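PDB 7B7P: type IV pilus biogenesis protein PilB from Streptococcus sanguinis, which serves as a bimodular minor pilin of type IV pili with a direct role in adhesion, carrying a metal-binding von Willebrand factor A-like module. Local coordinates for residues A[280-285]-A[366-371]. Sequence-based numbering, arbitrary orientation.
Sequences VLLTDG and NVIGFS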
loop_
_atom_site.group_PDB
_atom_site.type_symbol
_atom_site.label_atom_id
_atom_site.label_comp_id
_atom_site.label_asym_id
_atom_site.label_seq_id
_atom_site.Cartn_x
_atom_site.Cartn_y
_atom_site.Cartn_z
ATOM N N VAL A 280 -6.405 -6.625 3.568
ATOM C CA VAL A 280 -7.357 -5.561 3.860
ATOM C C VAL A 280 -8.337 -6.145 4.845
ATOM O O VAL A 280 -9.151 -7.003 4.492
ATOM C CB VAL A 280 -8.075 -5.037 2.606
ATOM C CG1 VAL A 280 -9.184 -4.066 2.997
ATOM C CG2 VAL A 280 -7.068 -4.377 1.703
ATOM N N LEU A 281 -8.241 -5.708 6.085
ATOM C CA LEU A 281 -9.021 -6.277 7.165
ATOM C C LEU A 281 -10.062 -5.256 7.583
ATOM O O LEU A 281 -9.716 -4.122 7.900
ATOM C CB LEU A 281 -8.117 -6.644 8.342
ATOM C CG LEU A 281 -8.812 -7.495 9.399
ATOM C CD1 LEU A 281 -7.800 -8.407 10.057
ATOM C CD2 LEU A 281 -9.455 -6.605 10.424
ATOM N N LEU A 282 -11.322 -5.667 7.606
ATOM C CA LEU A 282 -12.427 -4.799 7.979
ATOM C C LEU A 282 -13.089 -5.358 9.226
ATOM O O LEU A 282 -13.460 -6.527 9.246
ATOM C CB LEU A 282 -13.449 -4.685 6.839
ATOM C CG LEU A 282 -14.517 -3.645 7.161
ATOM C CD1 LEU A 282 -14.868 -2.794 5.919
ATOM C CD2 LEU A 282 -15.750 -4.310 7.739
ATOM N N THR A 283 -13.258 -4.528 10.250
ATOM C CA THR A 283 -13.935 -4.967 11.457
ATOM C C THR A 283 -14.819 -3.845 11.980
ATOM O O THR A 283 -14.539 -2.661 11.767
ATOM C CB THR A 283 -12.927 -5.448 12.543
ATOM O OG1 THR A 283 -13.638 -5.929 13.689
ATOM C CG2 THR A 283 -11.984 -4.354 12.964
ATOM N N ASP A 284 -15.904 -4.239 12.655
ATOM C CA ASP A 284 -16.913 -3.313 13.154
ATOM C C ASP A 284 -17.118 -3.428 14.661
ATOM O O ASP A 284 -18.128 -2.944 15.180
ATOM C CB ASP A 284 -18.246 -3.538 12.431
ATOM C CG ASP A 284 -19.075 -4.685 13.047
ATOM O OD1 ASP A 284 -18.469 -5.670 13.520
ATOM O OD2 ASP A 284 -20.329 -4.604 13.056
ATOM N N GLY A 285 -16.197 -4.063 15.381
ATOM C CA GLY A 285 -16.459 -4.306 16.787
ATOM C C GLY A 285 -15.190 -4.521 17.582
ATOM O O GLY A 285 -14.101 -4.732 17.042
ATOM N N ASN A 366 -3.798 -3.231 5.855
ATOM C CA ASN A 366 -4.752 -2.148 6.053
ATOM C C ASN A 366 -5.881 -2.648 6.945
ATOM O O ASN A 366 -6.468 -3.703 6.680
ATOM C CB ASN A 366 -5.324 -1.656 4.716
ATOM C CG ASN A 366 -4.332 -0.807 3.917
ATOM O OD1 ASN A 366 -4.299 0.415 4.053
ATOM N ND2 ASN A 366 -3.543 -1.451 3.075
ATOM N N VAL A 367 -6.160 -1.910 8.011
ATOM C CA VAL A 367 -7.280 -2.195 8.896
ATOM C C VAL A 367 -8.289 -1.059 8.804
ATOM O O VAL A 367 -7.930 0.119 8.926
ATOM C CB VAL A 367 -6.806 -2.396 10.341
ATOM C CG1 VAL A 367 -7.980 -2.798 11.239
ATOM C CG2 VAL A 367 -5.714 -3.439 10.363
ATOM N N ILE A 368 -9.549 -1.420 8.616
ATOM C CA ILE A 368 -10.642 -0.473 8.496
ATOM C C ILE A 368 -11.593 -0.716 9.652
ATOM O O ILE A 368 -12.258 -1.763 9.705
ATOM C CB ILE A 368 -11.370 -0.607 7.155
ATOM C CG1 ILE A 368 -10.395 -0.434 5.993
ATOM C CG2 ILE A 368 -12.502 0.405 7.054
ATOM C CD1 ILE A 368 -10.999 -0.888 4.668
ATOM N N GLY A 369 -11.660 0.248 10.577
ATOM C CA GLY A 369 -12.767 0.350 11.517
ATOM C C GLY A 369 -14.021 0.915 10.858
ATOM O O GLY A 369 -14.065 2.083 10.463
ATOM N N PHE A 370 -15.056 0.095 10.729
ATOM C CA PHE A 370 -16.261 0.453 9.999
ATOM C C PHE A 370 -17.455 0.418 10.964
ATOM O O PHE A 370 -18.131 -0.601 11.120
ATOM C CB PHE A 370 -16.432 -0.484 8.806
ATOM C CG PHE A 370 -17.656 -0.194 7.966
ATOM C CD1 PHE A 370 -17.834 1.052 7.383
ATOM C CD2 PHE A 370 -18.613 -1.171 7.759
ATOM C CE1 PHE A 370 -18.952 1.332 6.609
ATOM C CE2 PHE A 370 -19.745 -0.906 6.982
ATOM C CZ PHE A 370 -19.912 0.358 6.401
ATOM N N SER A 371 -17.709 1.547 11.621
ATOM C CA SER A 371 -18.856 1.677 12.507
ATOM C C SER A 371 -19.127 3.153 12.741
ATOM O O SER A 371 -18.193 3.949 12.830
ATOM C CB SER A 371 -18.623 0.980 13.850
ATOM O OG SER A 371 -19.781 1.067 14.671
#
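Leu281 and Thr283 of strand 276-283 zip onto Asn366, Ile368 and Phe370 of strand 364-370 as parallel neighbours in the central sheet of the von Willebrand factor A-like domain, a Rossmann-like fold with helices on both faces. The short strand axes pass 4.7 Å apart, with a 19° angle between their directions. Leu281 N donates to Asn366 O (2.7 Å) almost linearly, and Leu281 O receives Ile368 N. Two residues on, Thr283 N reaches Ile368 O and Thr283 O takes Phe370 N at 3.0 Å, the last donor tilted 21° from the carbonyl plane. On the face of Val280, Leu282 and Ile368, the ladder is roofed by helices 191-209 and 402-424. Ile368 can be followed outward: CB comes near Leu281 O; CG2, anti to the backbone N, meets Leu282 CD1 at 4.1 Å; the other branch, CG1, turns back beside the backbone N (chi1 -57°) and carries CD1 to Val280 CG1, 4.0 Å away. Leu282 then straddles Phe370 CB with both methyls. On the reverse face Leu281 runs alongside Val367, Leu281 CD2 meeting Val367 CG1. Past the strand end, Asp284 belongs to the metal-ion-dependent adhesion site (MIDAS): it and Ser173 are magnesium-binding residues, and a magnesium ion lies about 3 Å from the Asp284 side chain. Asp284 OD2 forms a salt bridge to Arg191, and Asp169 OD2 accepts from Asp284 N and hydrogen-bonds Thr283 OG1, tying the strand end to the neighbouring strand 162-169. Beside this site, Asp284 CB packs 3.2 Å from Phe370 O.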